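Local coordinates for 2-pyrone-4,6-dicarboxylic acid hydrolase, putative (Pseudomonas putida, PDB 2FFI), which probably acts as a lactonase that hydrolyses 2-pyrone-4,6-dicarboxylate, and is built as a TIM barrel of the amidohydrolase family, at residues D44-L49 with G81-V86; E210-A215 with F255-C260; Y226-L231 with R265-L270; L231-D236 with G249-Q254. All coordinates share one frame; numbering follows the deposited sequence.

Contact 1 of 4, residues D44-L49 with G81-V86; sequences DYLGQL and GQLRGV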
loop_
_atom_site.group_PDB
_atom_site.type_symbol
_atom_site.label_atom_id
_atom_site.label_comp_id
_atom_site.label_asym_id
_atom_site.label_seq_id
_atom_site.Cartn_x
_atom_site.Cartn_y
_atom_site.Cartn_z
ATOM N N ASP A 44 0.674 7.317 17.978
ATOM C CA ASP A 44 -0.013 6.052 18.163
ATOM C C ASP A 44 0.538 4.989 17.233
ATOM O O ASP A 44 0.832 3.875 17.661
ATOM C CB ASP A 44 -1.518 6.206 17.944
ATOM C CG ASP A 44 -2.191 7.029 19.033
ATOM O OD1 ASP A 44 -3.445 7.033 19.063
ATOM O OD2 ASP A 44 -1.482 7.676 19.844
ATOM N N TYR A 45 0.674 5.331 15.958
ATOM C CA TYR A 45 1.188 4.393 14.967
ATOM C C TYR A 45 2.591 3.918 15.320
ATOM O O TYR A 45 2.890 2.727 15.248
ATOM C CB TYR A 45 1.215 5.053 13.599
ATOM C CG TYR A 45 1.839 4.180 12.550
ATOM C CD1 TYR A 45 1.349 2.904 12.303
ATOM C CD2 TYR A 45 2.923 4.628 11.802
ATOM C CE1 TYR A 45 1.929 2.094 11.331
ATOM C CE2 TYR A 45 3.500 3.832 10.833
ATOM C CZ TYR A 45 3.002 2.576 10.606
ATOM O OH TYR A 45 3.564 1.791 9.647
ATOM N N LEU A 46 3.447 4.864 15.689
ATOM C CA LEU A 46 4.805 4.547 16.062
ATOM C C LEU A 46 4.780 3.606 17.253
ATOM O O LEU A 46 5.589 2.686 17.339
ATOM C CB LEU A 46 5.556 5.835 16.390
ATOM C CG LEU A 46 6.455 6.384 15.276
ATOM C CD1 LEU A 46 5.812 6.164 13.938
ATOM C CD2 LEU A 46 6.737 7.853 15.521
ATOM N N GLY A 47 3.839 3.823 18.165
ATOM C CA GLY A 47 3.738 2.962 19.335
ATOM C C GLY A 47 3.337 1.546 18.957
ATOM O O GLY A 47 3.968 0.570 19.362
ATOM N N GLN A 48 2.266 1.441 18.184
ATOM C CA GLN A 48 1.781 0.172 17.710
ATOM C C GLN A 48 2.860 -0.559 16.938
ATOM O O GLN A 48 2.885 -1.783 16.937
ATOM C CB GLN A 48 0.575 0.409 16.816
ATOM C CG GLN A 48 -0.628 0.874 17.574
ATOM C CD GLN A 48 -1.102 -0.187 18.557
ATOM O OE1 GLN A 48 -0.967 -0.041 19.778
ATOM N NE2 GLN A 48 -1.657 -1.272 18.020
ATOM N N LEU A 49 3.736 0.188 16.256
ATOM C CA LEU A 49 4.826 -0.424 15.483
ATOM C C LEU A 49 5.845 -1.100 16.404
ATOM O O LEU A 49 6.083 -2.299 16.279
ATOM C CB LEU A 49 5.582 0.607 14.600
ATOM C CG LEU A 49 5.140 1.109 13.218
ATOM C CD1 LEU A 49 6.216 2.007 12.668
ATOM C CD2 LEU A 49 4.885 -0.037 12.265
ATOM N N GLY A 81 13.986 9.200 8.364
ATOM C CA GLY A 81 14.553 7.897 8.100
ATOM C C GLY A 81 13.633 6.754 8.460
ATOM O O GLY A 81 13.558 5.764 7.732
ATOM N N GLN A 82 12.910 6.893 9.567
ATOM C CA GLN A 82 12.007 5.838 10.034
ATOM C C GLN A 82 10.819 5.525 9.127
ATOM O O GLN A 82 10.320 4.405 9.124
ATOM C CB GLN A 82 11.503 6.173 11.450
ATOM C CG GLN A 82 10.616 5.090 12.072
ATOM C CD GLN A 82 10.556 5.152 13.599
ATOM O OE1 GLN A 82 10.394 6.231 14.180
ATOM N NE2 GLN A 82 10.663 3.988 14.254
ATOM N N LEU A 83 10.383 6.497 8.338
ATOM C CA LEU A 83 9.238 6.283 7.474
ATOM C C LEU A 83 9.484 6.734 6.054
ATOM O O LEU A 83 10.415 7.495 5.799
ATOM C CB LEU A 83 8.036 7.046 8.021
ATOM C CG LEU A 83 7.597 6.710 9.442
ATOM C CD1 LEU A 83 6.518 7.680 9.916
ATOM C CD2 LEU A 83 7.106 5.265 9.475
ATOM N N ARG A 84 8.642 6.275 5.130
ATOM C CA ARG A 84 8.770 6.694 3.741
ATOM C C ARG A 84 7.454 7.257 3.237
ATOM O O ARG A 84 7.374 8.414 2.828
ATOM C CB ARG A 84 9.222 5.548 2.843
ATOM C CG ARG A 84 10.681 5.175 3.035
ATOM C CD ARG A 84 11.623 6.337 2.744
ATOM N NE ARG A 84 12.994 5.895 2.935
ATOM C CZ ARG A 84 13.771 6.285 3.936
ATOM N NH1 ARG A 84 15.013 5.816 4.034
ATOM N NH2 ARG A 84 13.320 7.164 4.820
ATOM N N GLY A 85 6.408 6.450 3.269
ATOM C CA GLY A 85 5.125 6.949 2.812
ATOM C C GLY A 85 4.959 7.372 1.353
ATOM O O GLY A 85 5.883 7.891 0.719
ATOM N N VAL A 86 3.745 7.148 0.841
ATOM C CA VAL A 86 3.356 7.470 -0.526
ATOM C C VAL A 86 2.272 8.546 -0.485
ATOM O O VAL A 86 1.515 8.625 0.485
ATOM C CB VAL A 86 2.807 6.223 -1.250
ATOM C CG1 VAL A 86 3.643 5.004 -0.900
ATOM C CG2 VAL A 86 1.368 6.000 -0.898
#
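Tyr45 and Leu83 meet where one flank of helix 42-51 lies against the loop that follows helix 70-78. The phenol ring stretches off the helix with CG anti to the backbone N (chi1 175°), which carries its rim out to the loop. Leu83 slides past it in the opposite direction, and Leu83 CD2 arrives at the ring edge, near its plane, 4.1 Å from Tyr45 CE2. One ring face is occupied from within the helix, with Leu49 CG 3.7 Å above the plane and offset toward the rim. The other methyl of Leu83, CD1, turns to Leu46, 4.4 Å from Leu46 CD1. Gln82 runs out as an extended chain, CG again anti to N, and brings its amide across the Leu46 side chain; Gln82 OE1 stands 4.1 Å from Leu46 CG, a plain van der Waals approach. The amide nitrogen of Gln82 is held by Ser55 O, while Tyr45 OH is hydrogen-bonded to Asp16 OD1. Gln82 and Arg84 also bond through their backbones to Gly57 of strand 56-57. This is the apolar packing of an outer helix of a TIM barrel on the loop bonded to barrel strand 56-57.

Contact 2 of 4, residues E210-A215 with F255-C260; sequences ENLAFA and FEALGC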
loop_
_atom_site.group_PDB
_atom_site.type_symbol
_atom_site.label_atom_id
_atom_site.label_comp_id
_atom_site.label_asym_id
_atom_site.label_seq_id
_atom_site.Cartn_x
_atom_site.Cartn_y
_atom_site.Cartn_z
ATOM N N GLU A 210 -12.897 -17.139 6.113
ATOM C CA GLU A 210 -12.871 -17.396 4.680
ATOM C C GLU A 210 -11.767 -16.590 4.016
ATOM O O GLU A 210 -11.049 -17.108 3.164
ATOM C CB GLU A 210 -14.214 -17.040 4.053
ATOM C CG GLU A 210 -15.187 -18.196 4.000
ATOM C CD GLU A 210 -16.614 -17.732 3.788
ATOM O OE1 GLU A 210 -17.470 -18.586 3.477
ATOM O OE2 GLU A 210 -16.883 -16.519 3.949
ATOM N N ASN A 211 -11.639 -15.324 4.411
ATOM C CA ASN A 211 -10.620 -14.442 3.863
ATOM C C ASN A 211 -9.270 -15.030 4.209
ATOM O O ASN A 211 -8.347 -15.045 3.391
ATOM C CB ASN A 211 -10.717 -13.043 4.482
ATOM C CG ASN A 211 -12.101 -12.426 4.342
ATOM O OD1 ASN A 211 -12.699 -12.455 3.269
ATOM N ND2 ASN A 211 -12.606 -11.851 5.427
ATOM N N LEU A 212 -9.167 -15.519 5.439
ATOM C CA LEU A 212 -7.931 -16.093 5.927
ATOM C C LEU A 212 -7.583 -17.344 5.137
ATOM O O LEU A 212 -6.418 -17.586 4.842
ATOM C CB LEU A 212 -8.069 -16.389 7.427
ATOM C CG LEU A 212 -6.829 -16.626 8.298
ATOM C CD1 LEU A 212 -6.314 -18.034 8.054
ATOM C CD2 LEU A 212 -5.763 -15.588 8.009
ATOM N N ALA A 213 -8.581 -18.142 4.778
ATOM C CA ALA A 213 -8.303 -19.352 4.005
ATOM C C ALA A 213 -7.852 -18.961 2.599
ATOM O O ALA A 213 -6.964 -19.580 2.025
ATOM C CB ALA A 213 -9.546 -20.234 3.926
ATOM N N PHE A 214 -8.473 -17.921 2.051
ATOM C CA PHE A 214 -8.148 -17.454 0.714
ATOM C C PHE A 214 -6.842 -16.675 0.701
ATOM O O PHE A 214 -6.104 -16.717 -0.262
ATOM C CB PHE A 214 -9.296 -16.604 0.161
ATOM C CG PHE A 214 -8.998 -15.991 -1.169
ATOM C CD1 PHE A 214 -8.311 -14.784 -1.256
ATOM C CD2 PHE A 214 -9.371 -16.636 -2.341
ATOM C CE1 PHE A 214 -8.002 -14.225 -2.497
ATOM C CE2 PHE A 214 -9.070 -16.089 -3.589
ATOM C CZ PHE A 214 -8.381 -14.879 -3.670
ATOM N N ALA A 215 -6.571 -15.953 1.774
ATOM C CA ALA A 215 -5.336 -15.200 1.868
ATOM C C ALA A 215 -4.180 -16.196 1.819
ATOM O O ALA A 215 -3.113 -15.913 1.274
ATOM C CB ALA A 215 -5.297 -14.410 3.169
ATOM N N PHE A 255 -1.181 -12.460 10.168
ATOM C CA PHE A 255 0.012 -12.686 9.368
ATOM C C PHE A 255 0.621 -13.990 9.845
ATOM O O PHE A 255 0.884 -14.890 9.048
ATOM C CB PHE A 255 0.993 -11.527 9.537
ATOM C CG PHE A 255 2.375 -11.840 9.084
ATOM C CD1 PHE A 255 3.361 -12.166 10.012
ATOM C CD2 PHE A 255 2.690 -11.831 7.737
ATOM C CE1 PHE A 255 4.640 -12.486 9.607
ATOM C CE2 PHE A 255 3.967 -12.149 7.321
ATOM C CZ PHE A 255 4.945 -12.478 8.258
ATOM N N GLU A 256 0.808 -14.095 11.156
ATOM C CA GLU A 256 1.369 -15.293 11.763
ATOM C C GLU A 256 0.536 -16.505 11.342
ATOM O O GLU A 256 1.059 -17.599 11.166
ATOM C CB GLU A 256 1.330 -15.153 13.277
ATOM C CG GLU A 256 1.819 -13.809 13.782
ATOM C CD GLU A 256 3.263 -13.841 14.230
ATOM O OE1 GLU A 256 4.166 -13.956 13.366
ATOM O OE2 GLU A 256 3.488 -13.758 15.461
ATOM N N ALA A 257 -0.762 -16.297 11.166
ATOM C CA ALA A 257 -1.654 -17.385 10.783
ATOM C C ALA A 257 -1.410 -17.927 9.380
ATOM O O ALA A 257 -1.601 -19.119 9.143
ATOM C CB ALA A 257 -3.115 -16.944 10.922
ATOM N N LEU A 258 -1.014 -17.064 8.449
ATOM C CA LEU A 258 -0.759 -17.496 7.079
ATOM C C LEU A 258 0.163 -18.701 7.081
ATOM O O LEU A 258 0.081 -19.550 6.199
ATOM C CB LEU A 258 -0.117 -16.366 6.272
ATOM C CG LEU A 258 -0.965 -15.115 6.023
ATOM C CD1 LEU A 258 -0.120 -14.060 5.331
ATOM C CD2 LEU A 258 -2.172 -15.473 5.184
ATOM N N GLY A 259 1.044 -18.764 8.077
ATOM C CA GLY A 259 1.970 -19.874 8.179
ATOM C C GLY A 259 3.070 -19.805 7.150
ATOM O O GLY A 259 3.308 -20.768 6.420
ATOM N N CYS A 260 3.738 -18.656 7.097
ATOM C CA CYS A 260 4.825 -18.432 6.153
ATOM C C CYS A 260 6.140 -18.907 6.740
ATOM O O CYS A 260 6.434 -18.644 7.910
ATOM C CB CYS A 260 4.947 -16.946 5.821
ATOM S SG CYS A 260 3.463 -16.244 5.094
#
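Leu212 with Ala257, and Ala215 with Leu258, make an entirely apolar contact between the two segments. Leu212 reaches across from helix 208-225, and its CD2 methyl lies 4.2 Å from Ala257 CB; CG stands anti to the backbone N (chi1 -163°), turning the branch toward the facing helix. One turn on, the roles reverse. Ala215 offers only a CB, and Leu258 brings the length: Leu258 CD2 lies 3.9 Å from Ala215 CB and about as far from the carbonyl carbon of the same alanine. Leu258 also touches Leu219 further along helix 208-225, so it is clasped by two turns of that helix. The CA atoms of Ala215 and Leu258 come within 7.3 Å.

Polar bonds run within the segments or to their own surroundings. Phe214 N donates to Glu210 O at 2.9 Å inside its helix, and Asn211 ND2 is held by Gly206 O. Gly259, with positive phi (73°), is the first residue to leave the helical path.

Aromatic packing lies on the other flank, where Phe255 makes an edge-to-face contact with Trp233. Two helices side by side, with leucines set against alanines, belong here to the outer helical layer of a TIM barrel.

Contact 3 of 4, residues Y226-L231 with R265-L270; sequences YGAERL and RQALLL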
loop_
_atom_site.group_PDB
_atom_site.type_symbol
_atom_site.label_atom_id
_atom_site.label_comp_id
_atom_site.label_asym_id
_atom_site.label_seq_id
_atom_site.Cartn_x
_atom_site.Cartn_y
_atom_site.Cartn_z
ATOM N N TYR A 226 5.061 -14.245 -8.878
ATOM C CA TYR A 226 5.819 -13.010 -8.748
ATOM C C TYR A 226 7.114 -13.186 -7.974
ATOM O O TYR A 226 8.133 -12.582 -8.320
ATOM C CB TYR A 226 4.957 -11.936 -8.089
ATOM C CG TYR A 226 3.889 -11.416 -9.005
ATOM C CD1 TYR A 226 4.225 -10.763 -10.181
ATOM C CD2 TYR A 226 2.546 -11.581 -8.699
ATOM C CE1 TYR A 226 3.249 -10.277 -11.035
ATOM C CE2 TYR A 226 1.553 -11.101 -9.544
ATOM C CZ TYR A 226 1.911 -10.445 -10.712
ATOM O OH TYR A 226 0.940 -9.923 -11.529
ATOM N N GLY A 227 7.064 -14.011 -6.928
ATOM C CA GLY A 227 8.237 -14.260 -6.111
ATOM C C GLY A 227 8.205 -13.491 -4.806
ATOM O O GLY A 227 7.528 -12.469 -4.702
ATOM N N ALA A 228 8.940 -13.982 -3.811
ATOM C CA ALA A 228 9.011 -13.352 -2.493
ATOM C C ALA A 228 9.542 -11.920 -2.551
ATOM O O ALA A 228 9.146 -11.067 -1.748
ATOM C CB ALA A 228 9.891 -14.187 -1.575
ATOM N N GLU A 229 10.445 -11.661 -3.497
ATOM C CA GLU A 229 11.032 -10.329 -3.659
ATOM C C GLU A 229 10.029 -9.332 -4.244
ATOM O O GLU A 229 10.383 -8.204 -4.582
ATOM C CB GLU A 229 12.283 -10.398 -4.556
ATOM C CG GLU A 229 13.138 -9.119 -4.508
ATOM C CD GLU A 229 14.431 -9.186 -5.327
ATOM O OE1 GLU A 229 15.215 -10.148 -5.134
ATOM O OE2 GLU A 229 14.668 -8.261 -6.148
ATOM N N ARG A 230 8.774 -9.753 -4.352
ATOM C CA ARG A 230 7.742 -8.896 -4.903
ATOM C C ARG A 230 6.503 -8.826 -4.040
ATOM O O ARG A 230 5.542 -8.153 -4.393
ATOM C CB ARG A 230 7.369 -9.359 -6.307
ATOM C CG ARG A 230 8.435 -9.053 -7.329
ATOM C CD ARG A 230 8.445 -7.591 -7.670
ATOM N NE ARG A 230 9.550 -7.279 -8.567
ATOM C CZ ARG A 230 10.824 -7.276 -8.198
ATOM N NH1 ARG A 230 11.766 -6.984 -9.076
ATOM N NH2 ARG A 230 11.154 -7.555 -6.947
ATOM N N LEU A 231 6.528 -9.517 -2.906
ATOM C CA LEU A 231 5.405 -9.500 -1.983
ATOM C C LEU A 231 5.825 -8.890 -0.645
ATOM O O LEU A 231 6.861 -9.252 -0.090
ATOM C CB LEU A 231 4.882 -10.915 -1.772
ATOM C CG LEU A 231 4.050 -11.496 -2.924
ATOM C CD1 LEU A 231 4.922 -11.662 -4.127
ATOM C CD2 LEU A 231 3.454 -12.853 -2.539
ATOM N N ARG A 265 8.735 -14.743 5.431
ATOM C CA ARG A 265 8.451 -13.731 6.444
ATOM C C ARG A 265 9.489 -12.618 6.423
ATOM O O ARG A 265 9.163 -11.462 6.666
ATOM C CB ARG A 265 8.400 -14.349 7.854
ATOM C CG ARG A 265 7.258 -15.339 8.095
ATOM C CD ARG A 265 6.784 -15.309 9.546
ATOM N NE ARG A 265 7.880 -15.517 10.488
ATOM C CZ ARG A 265 8.546 -16.660 10.618
ATOM N NH1 ARG A 265 8.217 -17.704 9.861
ATOM N NH2 ARG A 265 9.544 -16.752 11.491
ATOM N N GLN A 266 10.739 -12.972 6.145
ATOM C CA GLN A 266 11.791 -11.974 6.098
ATOM C C GLN A 266 11.630 -11.128 4.850
ATOM O O GLN A 266 12.022 -9.963 4.823
ATOM C CB GLN A 266 13.171 -12.642 6.146
ATOM C CG GLN A 266 13.501 -13.230 7.523
ATOM C CD GLN A 266 13.611 -12.156 8.608
ATOM O OE1 GLN A 266 14.549 -11.342 8.603
ATOM N NE2 GLN A 266 12.648 -12.143 9.540
ATOM N N ALA A 267 11.035 -11.715 3.820
ATOM C CA ALA A 267 10.788 -11.001 2.576
ATOM C C ALA A 267 9.562 -10.101 2.754
ATOM O O ALA A 267 9.590 -8.931 2.402
ATOM C CB ALA A 267 10.543 -11.987 1.444
ATOM N N LEU A 268 8.494 -10.650 3.323
ATOM C CA LEU A 268 7.281 -9.887 3.501
ATOM C C LEU A 268 7.371 -8.827 4.578
ATOM O O LEU A 268 6.628 -7.832 4.539
ATOM C CB LEU A 268 6.111 -10.821 3.813
ATOM C CG LEU A 268 5.751 -11.905 2.791
ATOM C CD1 LEU A 268 4.620 -12.753 3.351
ATOM C CD2 LEU A 268 5.354 -11.295 1.466
ATOM N N LEU A 269 8.273 -9.011 5.538
ATOM C CA LEU A 269 8.373 -8.054 6.628
ATOM C C LEU A 269 9.581 -7.143 6.561
ATOM O O LEU A 269 9.684 -6.195 7.331
ATOM C CB LEU A 269 8.376 -8.794 7.957
ATOM C CG LEU A 269 7.304 -9.870 8.206
ATOM C CD1 LEU A 269 7.429 -10.278 9.666
ATOM C CD2 LEU A 269 5.880 -9.364 7.923
ATOM N N LEU A 270 10.483 -7.398 5.625
ATOM C CA LEU A 270 11.661 -6.566 5.533
ATOM C C LEU A 270 12.295 -6.440 4.141
ATOM O O LEU A 270 12.207 -5.392 3.502
ATOM C CB LEU A 270 12.704 -7.083 6.517
ATOM C CG LEU A 270 13.959 -6.216 6.635
ATOM C CD1 LEU A 270 13.639 -4.943 7.375
ATOM C CD2 LEU A 270 15.008 -6.985 7.348
#
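Ala228 and Ala267 face each other at the N-terminal end of barrel strand 231-234 in this TIM barrel, where the short 3-10 turn leading into the strand is pressed against helix 262-276. Their CB atoms lie 3.8 Å apart, and Ala267 CB is also 3.6 Å from Ala228 O, so a single methyl packs on both the side chain and the backbone of the turn. With two such small residues the backbones draw close: the CA atoms of Ala228 and Ala267 are 5.9 Å apart.

Leu231 and Leu268, both buried, continue the close packing, with their CA atoms 5.8 Å apart. Leu268 has CG anti to its carbonyl carbon (chi1 -59°), a setting that swings the CD2 branch in against the backbone carbonyl and CB of Leu231. Leu231 also packs on Leu219, Leu222 and Glu223 of helix 208-225 and on Val196 of strand 194-199. Thr272 OG1 makes weak hydrogen bonds to Leu231 O and Ala267 O, one on each segment.

The outward side is looser and polar. Glu229 is exposed, and both it and Arg230 leave the backbone pointing away from the helix. Arg230 NE bonds to Gly192 O, while Arg230 NH2 turns back to Glu229 O at 2.6 Å. In that bond the oxygen lies in the guanidinium plane, whereas the nitrogen sits above the carbonyl plane, 55° out of it.

Contact 4 of 4, residues L231-D236 with G249-Q254; sequences LMWGSD and GSAVEQ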
loop_
_atom_site.group_PDB
_atom_site.type_symbol
_atom_site.label_atom_id
_atom_site.label_comp_id
_atom_site.label_asym_id
_atom_site.label_seq_id
_atom_site.Cartn_x
_atom_site.Cartn_y
_atom_site.Cartn_z
ATOM N N LEU A 231 6.528 -9.517 -2.906
ATOM C CA LEU A 231 5.405 -9.500 -1.983
ATOM C C LEU A 231 5.825 -8.890 -0.645
ATOM O O LEU A 231 6.861 -9.252 -0.090
ATOM C CB LEU A 231 4.882 -10.915 -1.772
ATOM C CG LEU A 231 4.050 -11.496 -2.924
ATOM C CD1 LEU A 231 4.922 -11.662 -4.127
ATOM C CD2 LEU A 231 3.454 -12.853 -2.539
HETATM N N MSE A 232 5.029 -7.956 -0.134
HETATM C CA MSE A 232 5.343 -7.323 1.143
HETATM C C MSE A 232 4.100 -7.204 2.011
HETATM O O MSE A 232 2.993 -7.015 1.505
HETATM C CB MSE A 232 5.934 -5.934 0.928
HETATM C CG MSE A 232 4.934 -4.908 0.476
HETATM SE SE MSE A 232 5.796 -3.516 -0.538
HETATM C CE MSE A 232 5.191 -4.068 -2.268
ATOM N N TRP A 233 4.289 -7.302 3.321
ATOM C CA TRP A 233 3.172 -7.214 4.255
ATOM C C TRP A 233 2.831 -5.807 4.713
ATOM O O TRP A 233 3.715 -4.996 4.979
ATOM C CB TRP A 233 3.453 -8.056 5.502
ATOM C CG TRP A 233 2.386 -7.943 6.560
ATOM C CD1 TRP A 233 1.259 -8.708 6.678
ATOM C CD2 TRP A 233 2.364 -7.014 7.666
ATOM N NE1 TRP A 233 0.542 -8.313 7.793
ATOM C CE2 TRP A 233 1.199 -7.284 8.415
ATOM C CE3 TRP A 233 3.217 -5.981 8.093
ATOM C CZ2 TRP A 233 0.867 -6.570 9.568
ATOM C CZ3 TRP A 233 2.881 -5.259 9.247
ATOM C CH2 TRP A 233 1.717 -5.564 9.971
ATOM N N GLY A 234 1.537 -5.538 4.828
ATOM C CA GLY A 234 1.086 -4.241 5.305
ATOM C C GLY A 234 0.128 -4.393 6.478
ATOM O O GLY A 234 -0.554 -5.399 6.582
ATOM N N SER A 235 0.078 -3.425 7.380
ATOM C CA SER A 235 -0.839 -3.548 8.497
ATOM C C SER A 235 -2.166 -2.897 8.104
ATOM O O SER A 235 -3.246 -3.352 8.501
ATOM C CB SER A 235 -0.272 -2.855 9.735
ATOM O OG SER A 235 -0.050 -1.472 9.501
ATOM N N ASP A 236 -2.077 -1.822 7.328
ATOM C CA ASP A 236 -3.254 -1.093 6.872
ATOM C C ASP A 236 -3.901 -0.305 7.998
ATOM O O ASP A 236 -5.056 0.106 7.901
ATOM C CB ASP A 236 -4.285 -2.044 6.272
ATOM C CG ASP A 236 -5.323 -1.315 5.468
ATOM O OD1 ASP A 236 -6.427 -1.858 5.270
ATOM O OD2 ASP A 236 -5.017 -0.191 5.020
ATOM N N GLY A 249 -2.429 -5.534 16.394
ATOM C CA GLY A 249 -2.178 -6.887 16.853
ATOM C C GLY A 249 -2.978 -7.958 16.128
ATOM O O GLY A 249 -2.424 -9.000 15.770
ATOM N N SER A 250 -4.278 -7.726 15.913
ATOM C CA SER A 250 -5.114 -8.709 15.228
ATOM C C SER A 250 -4.657 -8.842 13.783
ATOM O O SER A 250 -4.886 -9.869 13.150
ATOM C CB SER A 250 -6.591 -8.315 15.269
ATOM O OG SER A 250 -6.952 -7.382 14.268
ATOM N N ALA A 251 -3.994 -7.813 13.258
ATOM C CA ALA A 251 -3.500 -7.867 11.895
ATOM C C ALA A 251 -2.240 -8.742 11.838
ATOM O O ALA A 251 -2.090 -9.559 10.927
ATOM C CB ALA A 251 -3.203 -6.463 11.402
ATOM N N VAL A 252 -1.338 -8.576 12.809
ATOM C CA VAL A 252 -0.097 -9.372 12.864
ATOM C C VAL A 252 -0.445 -10.858 13.081
ATOM O O VAL A 252 0.114 -11.755 12.453
ATOM C CB VAL A 252 0.823 -8.878 14.021
ATOM C CG1 VAL A 252 2.118 -9.663 14.037
ATOM C CG2 VAL A 252 1.094 -7.394 13.867
ATOM N N GLU A 253 -1.388 -11.088 13.989
ATOM C CA GLU A 253 -1.880 -12.421 14.312
ATOM C C GLU A 253 -2.387 -13.136 13.061
ATOM O O GLU A 253 -2.272 -14.356 12.954
ATOM C CB GLU A 253 -3.002 -12.307 15.334
ATOM C CG GLU A 253 -2.526 -11.917 16.737
ATOM C CD GLU A 253 -3.665 -11.811 17.743
ATOM O OE1 GLU A 253 -4.732 -12.432 17.507
ATOM O OE2 GLU A 253 -3.485 -11.114 18.773
ATOM N N GLN A 254 -2.962 -12.378 12.126
ATOM C CA GLN A 254 -3.442 -12.955 10.875
ATOM C C GLN A 254 -2.238 -13.239 9.993
ATOM O O GLN A 254 -2.272 -14.121 9.135
ATOM C CB GLN A 254 -4.343 -11.990 10.117
ATOM C CG GLN A 254 -5.737 -11.795 10.640
ATOM C CD GLN A 254 -6.480 -10.755 9.819
ATOM O OE1 GLN A 254 -6.027 -9.616 9.701
ATOM N NE2 GLN A 254 -7.620 -11.144 9.238
#
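Ser235 OG is gripped by Asp16 OD1, with a weaker bond to Trp237 N, holding the chain just beyond Gly234 against the start of the barrel. From there the carbonyl of Ser235 faces helix 248-258, with Ser235 O 4.3 Å from Ala251 CB. The same alanine is met a second time by Trp233, whose CZ2 lies 4.5 Å from Ala251 CB, so one small side chain touches both residues.

Trp233 carries most of the contact. Its ring system is thrown out from the strand with CG anti to the backbone N (chi1 176°) and is turned almost perpendicular at the next bond (chi2 89°), which puts the indole between strand and helix. The carbonyl oxygen of Ala251 approaches at the ring edge, near its plane, but Trp233 NE1 is 4.3 Å from Ala251 O, too long for a hydrogen bond. Val252 adds its CG2 methyl, which lies obliquely to the ring at 4.3 Å from Trp233 CH2. On one face of the indole, Ser235 N stands 3.7 Å above the plane, offset toward the rim, so the chain curls back over its own tryptophan. Phe54 stacks on the same indole.

Further along the loop, Asp236 OD1 forms a salt bridge with Arg203. This is a barrel strand packed against the helix that follows it, with a loop at the C-terminal end of the strand, the end of a TIM barrel where active sites lie.

Contact 1 closes early in the chain, before the others open, and its centre is 14 Å from that of contact 4 and 24 Å from that of contact 2. Contacts 2, 3 and 4 form one connected cluster: 2 and 4 share helix 248-258, 3 and 4 share Leu231, and contact 4 is nested within the loops closed by both 2 and 3, whose segments alternate. Phe255 packs on Leu269, while Leu268 O receives a probable hydrogen bond from Trp233 N. Asp16 is the residue shared by the surroundings of contacts 1 and 4. Trp233 also bonds through its backbone to Ser17, consistent with the barrel closing between its first and last strands.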